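Local structure of uncharacterized protein (Ruminococcus gnavus, 4QAN) at residues E29-M34 with S142-Y147; D53-Q58 with E134-Q139; I74-P79 with L177-D182; F87-A92 with K265-M270. The protein is of unknown function but has a cystatin-like fold, as a divergent member of the NTF2-like superfamily, and can bind a magnesium ion. All blocks are in the same frame, centred on the assembly; numbering follows the deposited sequence.

Contact 1. Residues E29-M34 with S142-Y147; sequences EAVLYM and SELEIY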
loop_
_atom_site.group_PDB
_atom_site.type_symbol
_atom_site.label_atom_id
_atom_site.label_comp_id
_atom_site.label_asym_id
_atom_site.label_seq_id
_atom_site.Cartn_x
_atom_site.Cartn_y
_atom_site.Cartn_z
ATOM N N GLU A 29 -9.276 9.052 22.280
ATOM C CA GLU A 29 -9.653 7.635 22.259
ATOM C C GLU A 29 -8.874 6.909 21.187
ATOM O O GLU A 29 -8.295 5.860 21.442
ATOM C CB GLU A 29 -11.137 7.460 21.949
ATOM C CG GLU A 29 -12.099 8.097 22.936
ATOM C CD GLU A 29 -13.520 8.119 22.393
ATOM O OE1 GLU A 29 -13.742 7.533 21.301
ATOM O OE2 GLU A 29 -14.408 8.716 23.048
ATOM N N ALA A 30 -8.878 7.483 19.987
ATOM C CA ALA A 30 -8.141 6.934 18.846
ATOM C C ALA A 30 -6.646 6.764 19.152
ATOM O O ALA A 30 -6.033 5.767 18.765
ATOM C CB ALA A 30 -8.332 7.829 17.633
ATOM N N VAL A 31 -6.071 7.730 19.866
ATOM C CA VAL A 31 -4.663 7.678 20.249
ATOM C C VAL A 31 -4.413 6.527 21.217
ATOM O O VAL A 31 -3.454 5.766 21.043
ATOM C CB VAL A 31 -4.205 8.992 20.907
ATOM C CG1 VAL A 31 -2.807 8.848 21.509
ATOM C CG2 VAL A 31 -4.246 10.130 19.901
ATOM N N LEU A 32 -5.275 6.413 22.228
ATOM C CA LEU A 32 -5.141 5.377 23.244
ATOM C C LEU A 32 -5.333 4.000 22.637
ATOM O O LEU A 32 -4.530 3.098 22.878
ATOM C CB LEU A 32 -6.150 5.586 24.377
ATOM C CG LEU A 32 -5.911 6.791 25.290
ATOM C CD1 LEU A 32 -7.051 6.948 26.294
ATOM C CD2 LEU A 32 -4.571 6.661 26.005
ATOM N N TYR A 33 -6.397 3.845 21.850
ATOM C CA TYR A 33 -6.646 2.614 21.111
ATOM C C TYR A 33 -5.357 2.188 20.430
ATOM O O TYR A 33 -4.954 1.031 20.522
ATOM C CB TYR A 33 -7.760 2.829 20.075
ATOM C CG TYR A 33 -8.024 1.637 19.161
ATOM C CD1 TYR A 33 -7.427 1.545 17.907
ATOM C CD2 TYR A 33 -8.881 0.602 19.550
ATOM C CE1 TYR A 33 -7.681 0.460 17.077
ATOM C CE2 TYR A 33 -9.128 -0.491 18.717
ATOM C CZ TYR A 33 -8.527 -0.558 17.486
ATOM O OH TYR A 33 -8.769 -1.652 16.667
HETATM N N MSE A 34 -4.692 3.125 19.769
HETATM C CA MSE A 34 -3.456 2.795 19.053
HETATM C C MSE A 34 -2.374 2.451 20.036
HETATM O O MSE A 34 -1.600 1.528 19.805
HETATM C CB MSE A 34 -3.073 3.935 18.121
HETATM C CG MSE A 34 -1.845 3.647 17.272
HETATM SE SE MSE A 34 -2.210 2.164 16.046
HETATM C CE MSE A 34 -3.491 3.044 14.843
ATOM N N SER A 142 -5.351 16.718 13.917
ATOM C CA SER A 142 -4.839 17.067 15.242
ATOM C C SER A 142 -3.496 16.381 15.470
ATOM O O SER A 142 -3.423 15.154 15.494
ATOM C CB SER A 142 -5.833 16.660 16.319
ATOM O OG SER A 142 -5.238 16.779 17.590
ATOM N N GLU A 143 -2.440 17.182 15.606
ATOM C CA GLU A 143 -1.095 16.672 15.864
ATOM C C GLU A 143 -0.887 16.569 17.364
ATOM O O GLU A 143 -0.923 17.577 18.062
ATOM C CB GLU A 143 -0.036 17.589 15.254
ATOM C CG GLU A 143 0.256 17.310 13.789
ATOM C CD GLU A 143 1.361 18.203 13.248
ATOM O OE1 GLU A 143 1.196 19.441 13.328
ATOM O OE2 GLU A 143 2.387 17.675 12.750
ATOM N N LEU A 144 -0.682 15.348 17.851
ATOM C CA LEU A 144 -0.565 15.101 19.281
ATOM C C LEU A 144 0.831 14.669 19.661
ATOM O O LEU A 144 1.476 13.909 18.941
ATOM C CB LEU A 144 -1.567 14.039 19.746
ATOM C CG LEU A 144 -3.040 14.449 19.611
ATOM C CD1 LEU A 144 -3.636 13.884 18.331
ATOM C CD2 LEU A 144 -3.858 14.002 20.812
ATOM N N GLU A 145 1.289 15.194 20.792
ATOM C CA GLU A 145 2.501 14.742 21.444
ATOM C C GLU A 145 2.080 13.786 22.545
ATOM O O GLU A 145 1.207 14.113 23.353
ATOM C CB GLU A 145 3.244 15.920 22.067
ATOM C CG GLU A 145 3.618 17.033 21.101
ATOM C CD GLU A 145 4.350 18.167 21.796
ATOM O OE1 GLU A 145 4.265 18.266 23.040
ATOM O OE2 GLU A 145 5.016 18.962 21.100
ATOM N N ILE A 146 2.707 12.617 22.590
ATOM C CA ILE A 146 2.314 11.580 23.537
ATOM C C ILE A 146 3.505 11.212 24.412
ATOM O O ILE A 146 4.559 10.848 23.906
ATOM C CB ILE A 146 1.788 10.340 22.792
ATOM C CG1 ILE A 146 0.650 10.735 21.846
ATOM C CG2 ILE A 146 1.313 9.262 23.757
ATOM C CD1 ILE A 146 0.425 9.739 20.738
ATOM N N TYR A 147 3.330 11.322 25.724
ATOM C CA TYR A 147 4.379 10.975 26.674
ATOM C C TYR A 147 4.043 9.638 27.320
ATOM O O TYR A 147 3.015 9.496 27.982
ATOM C CB TYR A 147 4.541 12.078 27.735
ATOM C CG TYR A 147 4.939 13.409 27.131
ATOM C CD1 TYR A 147 6.277 13.738 26.942
ATOM C CD2 TYR A 147 3.974 14.325 26.711
ATOM C CE1 TYR A 147 6.646 14.948 26.370
ATOM C CE2 TYR A 147 4.332 15.538 26.136
ATOM C CZ TYR A 147 5.671 15.846 25.967
ATOM O OH TYR A 147 6.045 17.042 25.395
#
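V31 on helix 27-39 meets L144 and I146 on strand 140-150. Both methyls of the valine are used, one for each partner. CG1 is anti to the backbone N (chi1 171°), which spreads the two branches along the strand. V31 CG1 reaches I146 CD1 tip to tip at 3.4 Å, closer than usual for two carbons. I146 CG1 lies farther back, 4.0 Å from V31 CG1. I146 turns its longer branch to the helix by setting CG1 anti to its carbonyl carbon (chi1 -55°). V31 CG2 takes the other partner. It lies 4.0 Å from L144 CD2 and 4.1 Å from L144 CD1, so the leucine fork is met almost evenly, with the two side chains at a slant. L144 and I146 are two residues apart on the strand and therefore face the helix together. I120 of the adjacent strand 116-122 touches both V31 and L144, while F159 of strand 153-164 touches I146. This is a helix laid on an antiparallel sheet, as in cystatin-like folds. Cutting V31 back to an alanine would probably leave I146 CD1 and the L144 fork without their mates and open a gap under the helix. All three touching residues are buried and meet through methyl and methylene groups, which implies that the contact is held by shape and the hydrophobic effect rather than by directed bonds.

Contact 2. Residues D53-Q58 with E134-Q139; sequences DETALQ and ECLAAQ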
loop_
_atom_site.group_PDB
_atom_site.type_symbol
_atom_site.label_atom_id
_atom_site.label_comp_id
_atom_site.label_asym_id
_atom_site.label_seq_id
_atom_site.Cartn_x
_atom_site.Cartn_y
_atom_site.Cartn_z
ATOM N N ASP A 53 -8.960 3.332 4.745
ATOM C CA ASP A 53 -10.003 3.575 3.740
ATOM C C ASP A 53 -10.312 5.068 3.579
ATOM O O ASP A 53 -10.585 5.538 2.483
ATOM C CB ASP A 53 -11.295 2.825 4.080
ATOM C CG ASP A 53 -11.144 1.320 4.012
ATOM O OD1 ASP A 53 -10.320 0.814 3.227
ATOM O OD2 ASP A 53 -11.873 0.633 4.756
ATOM N N GLU A 54 -10.267 5.808 4.675
ATOM C CA GLU A 54 -10.664 7.208 4.661
ATOM C C GLU A 54 -9.625 8.020 3.884
ATOM O O GLU A 54 -9.976 8.751 2.967
ATOM C CB GLU A 54 -10.862 7.750 6.085
ATOM C CG GLU A 54 -11.859 6.971 6.943
ATOM C CD GLU A 54 -11.239 5.798 7.697
ATOM O OE1 GLU A 54 -10.111 5.376 7.346
ATOM O OE2 GLU A 54 -11.884 5.306 8.654
ATOM N N THR A 55 -8.351 7.859 4.218
ATOM C CA THR A 55 -7.282 8.517 3.463
ATOM C C THR A 55 -7.318 8.078 1.999
ATOM O O THR A 55 -7.274 8.910 1.094
ATOM C CB THR A 55 -5.897 8.220 4.061
ATOM O OG1 THR A 55 -5.849 8.679 5.418
ATOM C CG2 THR A 55 -4.785 8.893 3.260
ATOM N N ALA A 56 -7.413 6.774 1.759
ATOM C CA ALA A 56 -7.378 6.258 0.384
ATOM C C ALA A 56 -8.480 6.869 -0.514
ATOM O O ALA A 56 -8.230 7.188 -1.669
ATOM C CB ALA A 56 -7.467 4.739 0.377
ATOM N N LEU A 57 -9.676 7.052 0.029
ATOM C CA LEU A 57 -10.795 7.622 -0.732
ATOM C C LEU A 57 -10.847 9.166 -0.780
ATOM O O LEU A 57 -11.482 9.721 -1.680
ATOM C CB LEU A 57 -12.117 7.084 -0.189
ATOM C CG LEU A 57 -12.284 5.561 -0.299
ATOM C CD1 LEU A 57 -13.430 5.078 0.589
ATOM C CD2 LEU A 57 -12.499 5.146 -1.744
ATOM N N GLN A 58 -10.150 9.843 0.140
ATOM C CA GLN A 58 -10.287 11.298 0.332
ATOM C C GLN A 58 -9.042 12.142 0.031
ATOM O O GLN A 58 -9.165 13.334 -0.266
ATOM C CB GLN A 58 -10.707 11.592 1.778
ATOM C CG GLN A 58 -11.966 10.879 2.231
ATOM C CD GLN A 58 -13.182 11.405 1.525
ATOM O OE1 GLN A 58 -13.626 12.522 1.794
ATOM N NE2 GLN A 58 -13.730 10.613 0.608
ATOM N N GLU A 134 -6.001 19.900 4.754
ATOM C CA GLU A 134 -6.262 20.200 3.353
ATOM C C GLU A 134 -5.643 19.128 2.441
ATOM O O GLU A 134 -6.270 18.698 1.476
ATOM C CB GLU A 134 -5.711 21.589 3.024
ATOM C CG GLU A 134 -6.370 22.273 1.846
ATOM C CD GLU A 134 -5.695 23.589 1.494
ATOM O OE1 GLU A 134 -5.001 24.167 2.363
ATOM O OE2 GLU A 134 -5.856 24.046 0.342
ATOM N N CYS A 135 -4.414 18.709 2.752
ATOM C CA CYS A 135 -3.781 17.552 2.100
ATOM C C CYS A 135 -4.679 16.304 2.145
ATOM O O CYS A 135 -4.857 15.599 1.150
ATOM C CB CYS A 135 -2.438 17.207 2.776
ATOM S SG CYS A 135 -1.043 18.310 2.428
ATOM N N LEU A 136 -5.241 16.043 3.319
ATOM C CA LEU A 136 -6.005 14.829 3.547
ATOM C C LEU A 136 -7.483 14.969 3.191
ATOM O O LEU A 136 -8.224 13.980 3.235
ATOM C CB LEU A 136 -5.846 14.406 5.006
ATOM C CG LEU A 136 -4.414 14.091 5.463
ATOM C CD1 LEU A 136 -4.374 13.833 6.960
ATOM C CD2 LEU A 136 -3.862 12.892 4.728
ATOM N N ALA A 137 -7.898 16.183 2.813
ATOM C CA ALA A 137 -9.315 16.531 2.637
ATOM C C ALA A 137 -10.127 16.145 3.882
ATOM O O ALA A 137 -11.229 15.596 3.790
ATOM C CB ALA A 137 -9.887 15.877 1.392
ATOM N N ALA A 138 -9.560 16.453 5.046
ATOM C CA ALA A 138 -10.105 16.014 6.324
ATOM C C ALA A 138 -10.879 17.130 7.004
ATOM O O ALA A 138 -10.613 18.308 6.785
ATOM C CB ALA A 138 -8.980 15.545 7.225
ATOM N N GLN A 139 -11.833 16.746 7.841
ATOM C CA GLN A 139 -12.574 17.715 8.643
ATOM C C GLN A 139 -11.653 18.404 9.648
ATOM O O GLN A 139 -11.628 19.622 9.719
ATOM C CB GLN A 139 -13.721 17.035 9.379
ATOM C CG GLN A 139 -14.787 16.470 8.462
ATOM C CD GLN A 139 -16.007 16.026 9.240
ATOM O OE1 GLN A 139 -15.903 15.220 10.167
ATOM N NE2 GLN A 139 -17.170 16.558 8.879
#
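T55 and L136 make the apolar part of this contact between helix 52-58 and the end of helix 126-135. Methyl CG2 of T55 stands 4.4 Å from CD2 of L136, a loose touch between two buried side chains. CD2 is the leucine branch nearer to helix 52-58.

The second group involves the backbone. Q58 O lies 3.1 Å from the methyl CB of A137, and the CB atoms of Q58 and A137 are 4.4 Å apart. L136 O lies 3.7 Å from Q58 CB and also 3.7 Å from Q58 O. The chain can turn here because A137 has a positive phi (52°). It is the C-prime residue of a Schellman motif that ends the helix, and the turn brings its methyl up to Q58.

The polar groups look elsewhere. T55 OG1 is hydrogen-bonded to A51 O, just before its helix, and weakly to H171. L136 O is bonded to the hydroxyl of Y164 on strand 153-164. A backbone bond between C135 and N60, two residues past Q58, joins the chains next to the contact.

Two helix ends thus meet through methyls and backbone carbonyls. The neighbouring oxygens of Q58 and L136 would probably repel slightly. The bond from Y164 OH is likely to ease this at L136 O, and the adhesion seems to rest on van der Waals contact and on the neighbouring backbone bond.

Contact 3. Residues I74-P79 with L177-D182; sequences IDLPAP and LLYETD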
loop_
_atom_site.group_PDB
_atom_site.type_symbol
_atom_site.label_atom_id
_atom_site.label_comp_id
_atom_site.label_asym_id
_atom_site.label_seq_id
_atom_site.Cartn_x
_atom_site.Cartn_y
_atom_site.Cartn_z
ATOM N N ILE A 74 6.055 7.153 -8.237
ATOM C CA ILE A 74 5.969 5.714 -7.932
ATOM C C ILE A 74 6.195 5.374 -6.465
ATOM O O ILE A 74 5.925 4.245 -6.074
ATOM C CB ILE A 74 6.930 4.808 -8.741
ATOM C CG1 ILE A 74 8.351 5.372 -8.735
ATOM C CG2 ILE A 74 6.420 4.566 -10.152
ATOM C CD1 ILE A 74 9.397 4.287 -8.868
ATOM N N ASP A 75 6.681 6.323 -5.659
ATOM C CA ASP A 75 6.828 6.101 -4.214
ATOM C C ASP A 75 5.591 6.496 -3.407
ATOM O O ASP A 75 5.546 6.277 -2.201
ATOM C CB ASP A 75 8.073 6.818 -3.675
ATOM C CG ASP A 75 9.375 6.262 -4.263
ATOM O OD1 ASP A 75 9.408 5.082 -4.673
ATOM O OD2 ASP A 75 10.371 7.004 -4.317
ATOM N N LEU A 76 4.586 7.070 -4.062
ATOM C CA LEU A 76 3.314 7.367 -3.404
ATOM C C LEU A 76 2.220 6.375 -3.840
ATOM O O LEU A 76 2.197 5.973 -5.005
ATOM C CB LEU A 76 2.871 8.800 -3.724
ATOM C CG LEU A 76 3.653 9.915 -3.010
ATOM C CD1 LEU A 76 3.223 11.293 -3.494
ATOM C CD2 LEU A 76 3.511 9.828 -1.495
ATOM N N PRO A 77 1.300 6.001 -2.915
ATOM C CA PRO A 77 0.187 5.100 -3.269
ATOM C C PRO A 77 -0.687 5.628 -4.409
ATOM O O PRO A 77 -0.756 6.836 -4.632
ATOM C CB PRO A 77 -0.648 5.011 -1.971
ATOM C CG PRO A 77 0.282 5.396 -0.872
ATOM C CD PRO A 77 1.298 6.344 -1.476
ATOM N N ALA A 78 -1.345 4.717 -5.115
ATOM C CA ALA A 78 -2.131 5.061 -6.308
ATOM C C ALA A 78 -3.240 6.039 -5.964
ATOM O O ALA A 78 -3.704 6.039 -4.819
ATOM C CB ALA A 78 -2.719 3.796 -6.929
ATOM N N PRO A 79 -3.674 6.868 -6.948
ATOM C CA PRO A 79 -4.664 7.925 -6.759
ATOM C C PRO A 79 -6.140 7.449 -6.722
ATOM O O PRO A 79 -6.966 7.820 -7.571
ATOM C CB PRO A 79 -4.397 8.852 -7.951
ATOM C CG PRO A 79 -3.943 7.930 -9.018
ATOM C CD PRO A 79 -3.084 6.930 -8.302
ATOM N N LEU A 177 2.805 13.689 7.652
ATOM C CA LEU A 177 2.089 12.776 6.792
ATOM C C LEU A 177 2.727 11.402 6.833
ATOM O O LEU A 177 3.953 11.272 6.951
ATOM C CB LEU A 177 2.100 13.274 5.337
ATOM C CG LEU A 177 1.331 14.544 4.969
ATOM C CD1 LEU A 177 1.401 14.757 3.464
ATOM C CD2 LEU A 177 -0.127 14.500 5.424
ATOM N N LEU A 178 1.882 10.384 6.693
ATOM C CA LEU A 178 2.318 8.991 6.565
ATOM C C LEU A 178 3.482 8.806 5.577
ATOM O O LEU A 178 4.359 7.980 5.808
ATOM C CB LEU A 178 1.141 8.122 6.132
ATOM C CG LEU A 178 1.378 6.617 6.003
ATOM C CD1 LEU A 178 1.787 6.012 7.337
ATOM C CD2 LEU A 178 0.136 5.925 5.447
ATOM N N TYR A 179 3.511 9.572 4.492
ATOM C CA TYR A 179 4.489 9.302 3.439
ATOM C C TYR A 179 5.794 10.068 3.592
ATOM O O TYR A 179 6.684 9.932 2.749
ATOM C CB TYR A 179 3.883 9.558 2.057
ATOM C CG TYR A 179 2.427 9.176 1.971
ATOM C CD1 TYR A 179 2.028 7.851 1.988
ATOM C CD2 TYR A 179 1.454 10.151 1.905
ATOM C CE1 TYR A 179 0.689 7.512 1.927
ATOM C CE2 TYR A 179 0.120 9.827 1.849
ATOM C CZ TYR A 179 -0.259 8.514 1.859
ATOM O OH TYR A 179 -1.599 8.241 1.809
ATOM N N GLU A 180 5.930 10.870 4.643
ATOM C CA GLU A 180 7.182 11.587 4.844
ATOM C C GLU A 180 8.272 10.616 5.272
ATOM O O GLU A 180 7.999 9.619 5.936
ATOM C CB GLU A 180 7.031 12.702 5.864
ATOM C CG GLU A 180 6.169 13.850 5.380
ATOM C CD GLU A 180 6.043 14.953 6.406
ATOM O OE1 GLU A 180 7.038 15.197 7.129
ATOM O OE2 GLU A 180 4.958 15.575 6.478
ATOM N N THR A 181 9.506 10.915 4.878
ATOM C CA THR A 181 10.629 10.025 5.122
ATOM C C THR A 181 11.568 10.620 6.158
ATOM O O THR A 181 11.621 11.844 6.337
ATOM C CB THR A 181 11.424 9.788 3.831
ATOM O OG1 THR A 181 12.097 10.998 3.454
ATOM C CG2 THR A 181 10.499 9.353 2.705
ATOM N N ASP A 182 12.307 9.739 6.830
ATOM C CA ASP A 182 13.316 10.126 7.814
ATOM C C ASP A 182 12.688 10.899 8.965
ATOM O O ASP A 182 13.182 11.956 9.350
ATOM C CB ASP A 182 14.451 10.950 7.163
ATOM C CG ASP A 182 15.022 10.295 5.910
ATOM O OD1 ASP A 182 14.988 9.050 5.815
ATOM O OD2 ASP A 182 15.510 11.025 5.021
#
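The ring of Y179 meets P77 and L76. The P77 and Y179 side chains cross at a slant, while L76 and Y179 cross at about a right angle. P77 CG lies 3.5 Å from Y179 CE1, and P77 CD is 3.6 Å from the same ring atom. L76 CD2 comes in at the root of the ring, 3.6 Å from Y179 CB and 3.7 Å from Y179 CG. One ring face carries L178, whose CB sits 4.2 Å above the ring plane, over its centre. Y179 CG is anti to its carbonyl carbon (chi1 -36°), and the ring lies against the loop of P77.

L177 to E180 forms a type I beta turn, closed by E180 N to L177 O at 3.1 Å. A second bond braces it. L177 N points almost straight (177°) at E180 OE2, meeting the carboxylate from above its plane. E180 OE2 also makes a salt bridge with R128.

The contact joins the loop after helix 61-67 to the loop after strand 167-172. M94 of helix 87-108 packs on both Y179 and L178, helix 254-275 touches I74 and P79, and helix 61-67 touches L177. The paired loops therefore lie among three helices, with strand 187-188 following next in the chain.

Contact 4. Residues F87-A92 with K265-M270; sequences FPLTSA and KELKTM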
loop_
_atom_site.group_PDB
_atom_site.type_symbol
_atom_site.label_atom_id
_atom_site.label_comp_id
_atom_site.label_asym_id
_atom_site.label_seq_id
_atom_site.Cartn_x
_atom_site.Cartn_y
_atom_site.Cartn_z
ATOM N N PHE A 87 -8.206 1.211 -5.985
ATOM C CA PHE A 87 -8.388 1.017 -4.545
ATOM C C PHE A 87 -7.557 -0.121 -3.956
ATOM O O PHE A 87 -6.845 0.073 -2.982
ATOM C CB PHE A 87 -9.884 0.868 -4.177
ATOM C CG PHE A 87 -10.126 0.566 -2.710
ATOM C CD1 PHE A 87 -10.282 1.592 -1.782
ATOM C CD2 PHE A 87 -10.177 -0.748 -2.256
ATOM C CE1 PHE A 87 -10.480 1.313 -0.430
ATOM C CE2 PHE A 87 -10.384 -1.036 -0.909
ATOM C CZ PHE A 87 -10.533 -0.004 0.005
ATOM N N PRO A 88 -7.643 -1.324 -4.530
ATOM C CA PRO A 88 -6.837 -2.368 -3.885
ATOM C C PRO A 88 -5.328 -2.069 -3.836
ATOM O O PRO A 88 -4.648 -2.515 -2.898
ATOM C CB PRO A 88 -7.124 -3.604 -4.743
ATOM C CG PRO A 88 -8.469 -3.315 -5.390
ATOM C CD PRO A 88 -8.442 -1.839 -5.654
ATOM N N LEU A 89 -4.795 -1.335 -4.817
ATOM C CA LEU A 89 -3.363 -1.000 -4.791
ATOM C C LEU A 89 -3.051 -0.010 -3.661
ATOM O O LEU A 89 -2.045 -0.138 -2.986
ATOM C CB LEU A 89 -2.894 -0.434 -6.135
ATOM C CG LEU A 89 -3.191 -1.273 -7.377
ATOM C CD1 LEU A 89 -2.304 -0.843 -8.542
ATOM C CD2 LEU A 89 -2.991 -2.758 -7.095
ATOM N N THR A 90 -3.958 0.941 -3.448
ATOM C CA THR A 90 -3.772 2.012 -2.499
ATOM C C THR A 90 -3.922 1.447 -1.094
ATOM O O THR A 90 -3.065 1.684 -0.234
ATOM C CB THR A 90 -4.759 3.182 -2.737
ATOM O OG1 THR A 90 -4.656 3.652 -4.089
ATOM C CG2 THR A 90 -4.447 4.346 -1.823
ATOM N N SER A 91 -4.976 0.666 -0.879
ATOM C CA SER A 91 -5.181 -0.002 0.414
ATOM C C SER A 91 -3.988 -0.862 0.792
ATOM O O SER A 91 -3.506 -0.785 1.916
ATOM C CB SER A 91 -6.444 -0.859 0.423
ATOM O OG SER A 91 -6.444 -1.729 1.550
ATOM N N ALA A 92 -3.508 -1.658 -0.150
ATOM C CA ALA A 92 -2.406 -2.563 0.122
ATOM C C ALA A 92 -1.105 -1.842 0.407
ATOM O O ALA A 92 -0.378 -2.247 1.306
ATOM C CB ALA A 92 -2.235 -3.554 -1.011
ATOM N N LYS A 265 2.802 -2.230 -5.331
ATOM C CA LYS A 265 3.700 -1.219 -5.823
ATOM C C LYS A 265 4.251 -1.554 -7.198
ATOM O O LYS A 265 4.326 -0.654 -8.045
ATOM C CB LYS A 265 4.853 -0.995 -4.855
ATOM C CG LYS A 265 5.619 0.259 -5.203
ATOM C CD LYS A 265 6.713 0.575 -4.219
ATOM C CE LYS A 265 7.390 1.864 -4.656
ATOM N NZ LYS A 265 8.538 2.170 -3.791
ATOM N N GLU A 266 4.657 -2.814 -7.406
ATOM C CA GLU A 266 5.195 -3.276 -8.714
ATOM C C GLU A 266 4.129 -3.211 -9.798
ATOM O O GLU A 266 4.418 -2.883 -10.959
ATOM C CB GLU A 266 5.645 -4.754 -8.692
ATOM C CG GLU A 266 6.898 -5.140 -7.919
ATOM C CD GLU A 266 7.135 -6.678 -7.900
ATOM O OE1 GLU A 266 7.285 -7.361 -8.978
ATOM O OE2 GLU A 266 7.189 -7.223 -6.769
ATOM N N LEU A 267 2.910 -3.581 -9.425
ATOM C CA LEU A 267 1.776 -3.558 -10.335
ATOM C C LEU A 267 1.474 -2.111 -10.738
ATOM O O LEU A 267 1.486 -1.772 -11.934
ATOM C CB LEU A 267 0.567 -4.243 -9.684
ATOM C CG LEU A 267 -0.805 -4.207 -10.371
ATOM C CD1 LEU A 267 -0.701 -4.410 -11.869
ATOM C CD2 LEU A 267 -1.750 -5.245 -9.770
ATOM N N LYS A 268 1.264 -1.258 -9.742
ATOM C CA LYS A 268 1.143 0.191 -9.955
ATOM C C LYS A 268 2.210 0.731 -10.891
ATOM O O LYS A 268 1.941 1.520 -11.806
ATOM C CB LYS A 268 1.260 0.932 -8.627
ATOM C CG LYS A 268 1.104 2.445 -8.759
ATOM C CD LYS A 268 1.436 3.190 -7.485
ATOM C CE LYS A 268 2.908 3.098 -7.148
ATOM N NZ LYS A 268 3.153 3.597 -5.768
ATOM N N THR A 269 3.429 0.278 -10.664
ATOM C CA THR A 269 4.547 0.750 -11.408
ATOM C C THR A 269 4.401 0.354 -12.879
ATOM O O THR A 269 4.694 1.146 -13.777
ATOM C CB THR A 269 5.843 0.240 -10.760
ATOM O OG1 THR A 269 5.944 0.811 -9.446
ATOM C CG2 THR A 269 7.059 0.623 -11.584
HETATM N N MSE A 270 3.912 -0.859 -13.107
HETATM C CA MSE A 270 3.671 -1.368 -14.449
HETATM C C MSE A 270 2.595 -0.539 -15.122
HETATM O O MSE A 270 2.774 -0.090 -16.245
HETATM C CB MSE A 270 3.308 -2.855 -14.390
HETATM C CG MSE A 270 3.037 -3.348 -15.811
HETATM SE SE MSE A 270 2.553 -5.241 -15.926
HETATM C CE MSE A 270 0.643 -5.059 -15.475
#
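L89 packs against L267 and K268 in a helix-helix contact between helix 87-108 and helix 254-275. The first of these helices precedes the antiparallel sheet that starts at strand 116-122. The second precedes the sheet that starts at strand 305-314. The contact therefore ties together the two sheet-bearing parts of the chain.

The tight part is the fork of L89: CD2 meets L267 and CD1 rests on K268. L89 CD2 lies 3.9 Å from L267 CD2, and the two side chains cross at about a right angle. L89 CD1 lies over the backbone of the facing helix, 3.8 Å from K268 N and 3.9 Å from K268 CA. It is also 4.0 Å from K268 CB. L237 of helix 237-242 touches L89, and F228 and I232 of helix 221-234 touch L267. A serine in place of L89 would probably leave L267 CD2 without its mate on helix 87-108 and open a gap over the K268 backbone.

K268 is polar but firmly held. It starts toward L89, but a bend at chi3 (68°) leads its amino group off. There K268 NZ bonds to the carbonyls of L76 and I74 and forms a salt bridge with E93. The looser, more open side belongs to K265 and T269, both partly exposed. K265 turns away from the leucine, and its NZ makes a salt bridge with D75. T269 folds back onto its own helix: its OG1 gives a hydrogen bond of 2.6 Å to K265 O, while T269 N reaches that oxygen from the opposite face of the carbonyl plane at 2.9 Å.

Contacts 2, 3 and 4 form a chain of neighbours. Contacts 3 and 4 have centres about 12 Å apart and share a probable hydrogen bond, A78 O to T90 OG1 at 2.7 Å, besides the lysine bonds already described. Contacts 2 and 3, centres about 14 Å apart, meet where T55 CG2 lies 3.6 Å from Y179 OH. Contact 2 also touches contact 4, through A56 and T90. Contact 1 stands apart on the sheet, its centre about 29 Å from that of contact 4. It encloses contact 2 along the chain, and S142-Y147 follows E134-Q139 closely. All four lie away from S360, a residue at which magnesium has been seen, though no ion is bound to this chain.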